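Local coordinates for beta-agarase D (Zobellia galactanivorans, PDB 4ASM), which cleaves the beta-1,4 linkages of agarose at random as a retaining endo-acting glycoside hydrolase of family 16, represented here by its catalytic domain, at residues D156-I161 with F315-D320; H187-R192 with F306-N311; N58-R63 with D320-V325. All blocks are in the same frame, centred on the assembly; numbering follows the deposited sequence.

The three contacts are nested along the chain: contact 2 lies inside the loop closed by contact 1, which in turn lies inside that of contact 3. Centres of contacts 1 and 2 are about 10 Å apart, those of 1 and 3 about 13 Å, those of 2 and 3 about 20 Å. Strands 159-166 and 183-191 are antiparallel neighbours, so contacts 1 and 2 meet through their backbones. Contacts 1 and 3 share Asp320 and are also joined by His61 to Asp157. Segment 315-320 packs against strand 159-166 away from the carboxylate of Glu160, the probable nucleophile; contact 2 likewise covers strand 183-191 away from Glu160, and contact 3 lies beside the probable substrate site.

Contact 1. Residues D156-I161 with F315-D320; sequences DDTQEI and FSKEMD. With IMD (imidazole), chain C.
Lys317 reaches across to Asp156 and Thr158 with an extended side chain and sets its ammonium at the end of the 156-158 turn. NZ makes a salt bridge with Asp156 OD2 at 2.7 Å, using the syn lone pair, and a longer bond to Thr158 OG1 at 3.2 Å. The other carboxylate oxygen, Asp156 OD1, accepts both Thr158 N (3.0 Å) and Thr158 OG1 (2.7 Å) from one face of its plane; the bond to the backbone N makes an Asx turn. Asp156 CG is tucked between N and the carbonyl carbon (chi1 78°), so that OD1 serves its own turn and OD2 meets Lys317. Replaced by alanine, Asp156 would probably leave the Lys317 ammonium without its counter-charge and the Asx turn without its acceptor. The extended chain of Gln159 brings its amide end against the backbone of 315-317. Deeper in, Ile161 lays CG1 over one face of the Phe315 ring, 3.9 Å from the centroid. Its CD1 meets Met319 CE at 3.7 Å, and Met319 CE also lies 3.8 Å from Gln159 CB. Between Gln159 and Ile161 in sequence, Glu160 points away from 315-320 into the catalytic cleft, where OE2 accepts a nearly straight 2.6 Å bond from N1 of an imidazole, probably from the crystallisation liquor. The strand carries the GH16 signature E-x-D-x-x-E, from Glu160, the probable nucleophile, to Glu165, the probable proton donor.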
# COMPACT_ATOMS: atom_id res chain seq x y z
N ASP A 156 3.11 10.21 12.67
CA ASP A 156 2.12 10.17 13.76
C ASP A 156 0.96 9.20 13.52
O ASP A 156 0.02 9.13 14.31
CB ASP A 156 1.62 11.58 14.10
CG ASP A 156 0.58 12.11 13.11
OD1 ASP A 156 0.24 11.45 12.10
OD2 ASP A 156 0.11 13.24 13.36
N ASP A 157 1.04 8.44 12.42
CA ASP A 157 0.11 7.34 12.13
C ASP A 157 -1.33 7.80 11.79
O ASP A 157 -2.25 6.99 11.82
CB ASP A 157 0.08 6.28 13.26
CG ASP A 157 1.39 5.54 13.41
OD1 ASP A 157 2.15 5.44 12.43
OD2 ASP A 157 1.64 5.03 14.54
N THR A 158 -1.51 9.08 11.46
CA THR A 158 -2.87 9.57 11.12
C THR A 158 -3.20 9.57 9.62
O THR A 158 -4.36 9.54 9.24
CB THR A 158 -3.14 10.99 11.67
OG1 THR A 158 -2.23 11.93 11.10
CG2 THR A 158 -3.02 11.02 13.20
N GLN A 159 -2.18 9.67 8.77
CA GLN A 159 -2.41 9.84 7.34
C GLN A 159 -1.56 8.86 6.57
O GLN A 159 -0.37 8.73 6.84
CB GLN A 159 -2.09 11.27 6.91
CG GLN A 159 -2.92 12.36 7.63
CD GLN A 159 -2.64 13.79 7.17
OE1 GLN A 159 -3.01 14.76 7.86
NE2 GLN A 159 -2.01 13.94 6.04
N GLU A 160 -2.18 8.20 5.59
CA GLU A 160 -1.51 7.12 4.84
C GLU A 160 -1.95 7.13 3.39
O GLU A 160 -3.11 7.36 3.10
CB GLU A 160 -1.86 5.77 5.48
CG GLU A 160 -1.51 4.55 4.66
CD GLU A 160 -1.89 3.26 5.35
OE1 GLU A 160 -2.11 3.26 6.58
OE2 GLU A 160 -1.94 2.23 4.63
N ILE A 161 -1.00 6.91 2.50
CA ILE A 161 -1.31 6.75 1.07
C ILE A 161 -0.62 5.49 0.63
O ILE A 161 0.57 5.36 0.82
CB ILE A 161 -0.78 7.94 0.24
CG1 ILE A 161 -1.57 9.21 0.59
CG2 ILE A 161 -0.83 7.64 -1.27
CD1 ILE A 161 -0.84 10.53 0.25
N PHE A 315 -4.94 15.50 2.85
CA PHE A 315 -3.62 15.13 3.31
C PHE A 315 -2.85 16.41 3.62
O PHE A 315 -3.01 17.45 2.96
CB PHE A 315 -2.92 14.31 2.23
CG PHE A 315 -3.63 13.03 1.88
CD1 PHE A 315 -3.69 11.97 2.80
CD2 PHE A 315 -4.24 12.87 0.63
CE1 PHE A 315 -4.34 10.78 2.48
CE2 PHE A 315 -4.90 11.67 0.30
CZ PHE A 315 -4.95 10.62 1.25
N SER A 316 -2.02 16.36 4.64
CA SER A 316 -1.31 17.56 5.05
C SER A 316 0.05 17.26 5.65
O SER A 316 0.76 18.19 6.02
CB SER A 316 -2.16 18.35 6.05
OG SER A 316 -2.44 17.60 7.22
N LYS A 317 0.40 15.98 5.77
CA LYS A 317 1.62 15.60 6.50
C LYS A 317 2.60 14.82 5.64
O LYS A 317 2.19 13.94 4.85
CB LYS A 317 1.26 14.79 7.74
CG LYS A 317 0.51 15.63 8.79
CD LYS A 317 -0.14 14.79 9.88
CE LYS A 317 -0.78 15.68 10.94
NZ LYS A 317 -1.51 14.89 11.97
N GLU A 318 3.89 15.13 5.78
CA GLU A 318 4.93 14.29 5.18
C GLU A 318 4.81 12.85 5.70
O GLU A 318 4.34 12.58 6.82
CB GLU A 318 6.35 14.83 5.43
CG GLU A 318 6.78 14.78 6.88
CD GLU A 318 8.22 15.22 7.11
OE1 GLU A 318 8.93 15.52 6.13
OE2 GLU A 318 8.61 15.24 8.30
N MET A 319 5.27 11.92 4.86
CA MET A 319 5.09 10.50 5.11
C MET A 319 6.37 9.68 4.94
O MET A 319 7.24 10.02 4.14
CB MET A 319 4.01 9.95 4.17
CG MET A 319 2.65 10.59 4.42
SD MET A 319 1.39 9.79 3.41
CE MET A 319 0.03 10.91 3.78
N ASP A 320 6.50 8.63 5.75
CA ASP A 320 7.54 7.63 5.58
C ASP A 320 7.16 6.63 4.51
O ASP A 320 6.01 6.17 4.45
CB ASP A 320 7.72 6.84 6.88
CG ASP A 320 8.15 7.73 8.05
OD1 ASP A 320 9.11 8.50 7.87
OD2 ASP A 320 7.53 7.63 9.13
N1 IMD C . -1.33 -0.30 4.80
C2 IMD C . -0.55 -0.88 5.73
N3 IMD C . -0.36 -2.17 5.38
C4 IMD C . -1.02 -2.42 4.22
C5 IMD C . -1.63 -1.22 3.86

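Contact 2. Residues H187-R192 with F306-N311; sequences HHVFIR and FNYLNN
Tyr308 and Ile191 meet because Tyr308 CG and Ile191 CG1 both stand anti to the carbonyl carbon, beside the backbone N, at chi1 -72° for the tyrosine and -50° for the isoleucine. Their chains cross at about a right angle, with Ile191 CG1, oblique to the ring, 3.6 Å from Tyr308 CB, and Ile191 CD1 3.8 Å from Tyr308 CD1. On the other side of the ring, Val189 O lies 3.6 Å from Tyr308 CD2, at the ring edge and in its plane. Val189 turns toward the loop and divides its methyls: CG2 stands 4.0 Å from Tyr308 CD2, while CG1 touches Leu309 CD1 at 3.7 Å. The other leucine methyl, CD2, rests near Val189 CB and the carbonyl of Phe190. A single water spans the two backbones, donating to Phe190 O at 2.7 Å and to Tyr308 O at 2.9 Å. The loop has its own brace, since the carboxylate of Asp304 accepts from the backbone N of both Tyr308 and Leu309. On the strand's other face Phe190 packs against Glu160, and Tyr308 extends the packing to Lys197 and Tyr199 of the next strand. The chemistry is therefore that of a loop laid on the face of strand 183-191, near the surface: shape and apolar fit do the joining, and the water, satisfying two carbonyls at once, supplies the polar link between the segments.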
# COMPACT_ATOMS: atom_id res chain seq x y z
N HIS A 187 -5.67 4.17 0.45
CA HIS A 187 -5.04 5.10 1.38
C HIS A 187 -5.77 4.89 2.69
O HIS A 187 -6.75 4.16 2.73
CB HIS A 187 -5.18 6.56 0.89
CG HIS A 187 -6.54 7.14 1.09
ND1 HIS A 187 -7.52 7.10 0.11
CD2 HIS A 187 -7.09 7.79 2.14
CE1 HIS A 187 -8.61 7.70 0.56
NE2 HIS A 187 -8.38 8.14 1.79
N HIS A 188 -5.28 5.48 3.77
CA HIS A 188 -6.05 5.43 5.01
C HIS A 188 -5.97 6.79 5.68
O HIS A 188 -4.97 7.49 5.58
CB HIS A 188 -5.46 4.43 6.00
CG HIS A 188 -5.76 2.99 5.73
ND1 HIS A 188 -5.18 2.26 4.70
CD2 HIS A 188 -6.51 2.11 6.43
CE1 HIS A 188 -5.60 1.01 4.76
NE2 HIS A 188 -6.40 0.89 5.80
N VAL A 189 -7.04 7.12 6.40
CA VAL A 189 -6.98 8.18 7.40
C VAL A 189 -7.44 7.60 8.74
O VAL A 189 -8.35 6.76 8.78
CB VAL A 189 -7.79 9.48 7.00
CG1 VAL A 189 -7.17 10.11 5.75
CG2 VAL A 189 -9.30 9.22 6.82
N PHE A 190 -6.82 8.06 9.83
CA PHE A 190 -7.10 7.51 11.17
C PHE A 190 -7.39 8.58 12.19
O PHE A 190 -6.80 9.65 12.15
CB PHE A 190 -5.88 6.75 11.73
CG PHE A 190 -5.44 5.57 10.89
CD1 PHE A 190 -5.97 4.30 11.12
CD2 PHE A 190 -4.46 5.73 9.91
CE1 PHE A 190 -5.53 3.20 10.33
CE2 PHE A 190 -4.03 4.65 9.15
CZ PHE A 190 -4.57 3.40 9.37
N ILE A 191 -8.28 8.25 13.12
CA ILE A 191 -8.20 8.86 14.45
C ILE A 191 -7.42 7.87 15.31
O ILE A 191 -7.71 6.68 15.32
CB ILE A 191 -9.59 9.07 15.10
CG1 ILE A 191 -10.52 9.79 14.14
CG2 ILE A 191 -9.42 9.91 16.38
CD1 ILE A 191 -11.88 10.21 14.77
N ARG A 192 -6.40 8.38 16.00
CA ARG A 192 -5.58 7.56 16.87
C ARG A 192 -6.33 7.26 18.16
O ARG A 192 -7.27 7.98 18.50
CB ARG A 192 -4.26 8.27 17.22
CG ARG A 192 -3.38 8.77 16.07
CD ARG A 192 -3.14 7.69 15.05
NE ARG A 192 -2.69 6.45 15.68
CZ ARG A 192 -2.73 5.26 15.11
NH1 ARG A 192 -3.19 5.10 13.86
NH2 ARG A 192 -2.31 4.20 15.80
N PHE A 306 -15.56 10.99 6.88
CA PHE A 306 -16.04 11.12 8.27
C PHE A 306 -15.26 12.12 9.13
O PHE A 306 -15.44 12.15 10.35
CB PHE A 306 -16.13 9.74 8.91
CG PHE A 306 -16.81 8.73 8.05
CD1 PHE A 306 -18.08 8.98 7.54
CD2 PHE A 306 -16.18 7.54 7.70
CE1 PHE A 306 -18.73 8.05 6.70
CE2 PHE A 306 -16.82 6.61 6.86
CZ PHE A 306 -18.10 6.85 6.38
N ASN A 307 -14.41 12.92 8.49
CA ASN A 307 -13.72 14.03 9.15
C ASN A 307 -12.78 13.57 10.25
O ASN A 307 -12.61 14.26 11.28
CB ASN A 307 -14.73 15.05 9.70
CG ASN A 307 -14.10 16.38 10.00
OD1 ASN A 307 -13.18 16.82 9.31
ND2 ASN A 307 -14.58 17.05 11.05
N TYR A 308 -12.15 12.42 10.04
CA TYR A 308 -11.23 11.86 11.04
C TYR A 308 -10.04 12.79 11.29
O TYR A 308 -9.50 12.84 12.42
CB TYR A 308 -10.71 10.49 10.58
CG TYR A 308 -11.71 9.37 10.62
CD1 TYR A 308 -13.00 9.55 11.15
CD2 TYR A 308 -11.39 8.11 10.10
CE1 TYR A 308 -13.93 8.49 11.16
CE2 TYR A 308 -12.28 7.08 10.10
CZ TYR A 308 -13.56 7.25 10.63
OH TYR A 308 -14.41 6.18 10.60
N LEU A 309 -9.61 13.51 10.26
CA LEU A 309 -8.42 14.38 10.36
C LEU A 309 -8.75 15.76 10.92
O LEU A 309 -7.83 16.52 11.30
CB LEU A 309 -7.72 14.52 9.00
CG LEU A 309 -7.28 13.21 8.32
CD1 LEU A 309 -6.57 13.52 7.03
CD2 LEU A 309 -6.39 12.36 9.27
N ASN A 310 -10.04 16.08 10.94
CA ASN A 310 -10.51 17.42 11.32
C ASN A 310 -9.66 18.54 10.72
O ASN A 310 -9.26 19.48 11.42
CB ASN A 310 -10.59 17.55 12.85
CG ASN A 310 -11.45 18.72 13.27
OD1 ASN A 310 -12.39 19.10 12.57
ND2 ASN A 310 -11.13 19.30 14.42
N ASN A 311 -9.36 18.45 9.42
CA ASN A 311 -8.39 19.35 8.81
C ASN A 311 -8.80 19.85 7.43
O ASN A 311 -7.95 20.33 6.67
CB ASN A 311 -7.00 18.67 8.75
CG ASN A 311 -6.87 17.67 7.60
OD1 ASN A 311 -7.87 17.27 7.00
ND2 ASN A 311 -5.65 17.24 7.32
O HOH W 1 -6.85 12.13 13.22

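Contact 3. Residues N58-R63 with D320-V325; sequences NKYHNR and DIIINV
His61 donates from ND1 to Asp320 OD2 over 2.7 Å, at an N-H...O angle of 154°, and this bond is the tight core of the contact. The carboxylate receives it on the anti lone pair of OD2, nearly in the imidazole plane, although the two flat groups stand 83° apart. The histidine gets there by placing CG between its backbone N and carbonyl carbon (chi1 73°), which turns the ring edge to Asp320. Ile322 CD1 sits over one face of the His61 ring, 4.3 Å from the centroid and shifted toward the rim; in turn His61 CD2 lies 3.6 Å above the centre of the Tyr60 ring. Ile322 CD1 also approaches Tyr60 CE1 obliquely, at 4.2 Å. The remaining imidazole nitrogen, NE2, is hydrogen-bonded to Asp157, so two carboxylates flank the ring and would be expected to favour its charged form; Asp320 is itself balanced by a salt bridge from OD1 to Arg128. On the looser side, toward partly exposed Asn62, water replaces direct contact: one molecule donates to Asn62 O at 2.8 Å and to Asp320 OD2 at 2.7 Å, giving that oxygen a second donor. This is a loop pinned by a His-carboxylate bond onto strand 320-326 of the GH16 jelly roll, the strand that ends in Glu326, a probable substrate-binding residue.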
# COMPACT_ATOMS: atom_id res chain seq x y z
N ASN A 58 15.72 -1.49 8.79
CA ASN A 58 15.00 -2.76 8.72
C ASN A 58 13.93 -2.92 9.79
O ASN A 58 13.74 -4.01 10.36
CB ASN A 58 15.98 -3.96 8.70
CG ASN A 58 16.86 -4.03 9.95
OD1 ASN A 58 16.92 -3.08 10.75
ND2 ASN A 58 17.55 -5.16 10.12
N LYS A 59 13.18 -1.83 10.02
CA LYS A 59 12.13 -1.85 11.01
C LYS A 59 10.98 -0.95 10.58
O LYS A 59 11.17 -0.05 9.77
CB LYS A 59 12.70 -1.41 12.38
CG LYS A 59 11.75 -1.51 13.56
CD LYS A 59 12.54 -1.23 14.85
CE LYS A 59 11.63 -1.23 16.06
NZ LYS A 59 12.43 -1.29 17.33
N TYR A 60 9.80 -1.21 11.12
CA TYR A 60 8.67 -0.30 11.01
C TYR A 60 9.06 1.09 11.53
O TYR A 60 9.95 1.22 12.36
CB TYR A 60 7.55 -0.88 11.86
CG TYR A 60 6.24 -0.16 11.86
CD1 TYR A 60 5.50 0.01 10.68
CD2 TYR A 60 5.69 0.29 13.05
CE1 TYR A 60 4.24 0.62 10.69
CE2 TYR A 60 4.45 0.92 13.07
CZ TYR A 60 3.72 1.08 11.89
OH TYR A 60 2.48 1.70 11.91
N HIS A 61 8.37 2.11 11.04
CA HIS A 61 8.85 3.49 11.15
C HIS A 61 8.90 4.06 12.56
O HIS A 61 8.04 3.77 13.40
CB HIS A 61 8.02 4.40 10.21
CG HIS A 61 6.62 4.68 10.67
ND1 HIS A 61 5.94 5.82 10.28
CD2 HIS A 61 5.78 4.00 11.49
CE1 HIS A 61 4.74 5.81 10.82
NE2 HIS A 61 4.61 4.72 11.56
N ASN A 62 9.93 4.87 12.80
CA ASN A 62 10.06 5.55 14.11
C ASN A 62 8.91 6.50 14.39
O ASN A 62 8.23 7.00 13.49
CB ASN A 62 11.38 6.33 14.19
CG ASN A 62 12.60 5.44 14.22
OD1 ASN A 62 12.57 4.30 14.67
ND2 ASN A 62 13.72 5.98 13.72
N ARG A 63 8.73 6.78 15.68
CA ARG A 63 7.84 7.83 16.14
C ARG A 63 8.32 9.22 15.72
O ARG A 63 9.48 9.39 15.39
CB ARG A 63 7.76 7.75 17.66
CG ARG A 63 7.03 6.54 18.13
CD ARG A 63 7.24 6.29 19.60
NE ARG A 63 6.54 5.08 20.01
CZ ARG A 63 5.23 5.02 20.27
NH1 ARG A 63 4.48 6.12 20.18
NH2 ARG A 63 4.68 3.87 20.63
N ASP A 320 6.50 8.63 5.75
CA ASP A 320 7.54 7.63 5.58
C ASP A 320 7.16 6.63 4.51
O ASP A 320 6.01 6.17 4.45
CB ASP A 320 7.72 6.84 6.88
CG ASP A 320 8.15 7.73 8.05
OD1 ASP A 320 9.11 8.50 7.87
OD2 ASP A 320 7.53 7.63 9.13
N ILE A 321 8.14 6.26 3.68
CA ILE A 321 7.96 5.16 2.72
C ILE A 321 8.24 3.85 3.45
O ILE A 321 9.32 3.69 4.05
CB ILE A 321 8.91 5.24 1.52
CG1 ILE A 321 8.76 6.56 0.77
CG2 ILE A 321 8.66 4.06 0.56
CD1 ILE A 321 9.95 6.87 -0.15
N ILE A 322 7.26 2.95 3.42
CA ILE A 322 7.36 1.65 4.07
C ILE A 322 7.13 0.55 3.04
O ILE A 322 6.23 0.64 2.18
CB ILE A 322 6.32 1.52 5.21
CG1 ILE A 322 6.57 2.63 6.27
CG2 ILE A 322 6.37 0.13 5.83
CD1 ILE A 322 5.52 2.75 7.34
N ILE A 323 7.97 -0.48 3.08
CA ILE A 323 7.73 -1.67 2.27
C ILE A 323 7.67 -2.83 3.23
O ILE A 323 8.53 -2.96 4.11
CB ILE A 323 8.83 -1.88 1.21
CG1 ILE A 323 8.89 -0.66 0.29
CG2 ILE A 323 8.53 -3.18 0.41
CD1 ILE A 323 10.03 -0.72 -0.72
N ASN A 324 6.66 -3.69 3.09
CA ASN A 324 6.55 -4.82 4.00
C ASN A 324 5.70 -5.96 3.45
O ASN A 324 5.14 -5.86 2.37
CB ASN A 324 6.07 -4.40 5.41
CG ASN A 324 4.56 -4.11 5.49
OD1 ASN A 324 3.79 -4.53 4.64
ND2 ASN A 324 4.15 -3.43 6.55
N VAL A 325 5.62 -7.02 4.25
CA VAL A 325 4.67 -8.10 4.03
C VAL A 325 3.81 -8.17 5.30
O VAL A 325 4.31 -7.96 6.40
CB VAL A 325 5.43 -9.42 3.77
CG1 VAL A 325 4.54 -10.66 3.99
CG2 VAL A 325 6.05 -9.36 2.35
O HOH W 2 9.30 8.03 11.11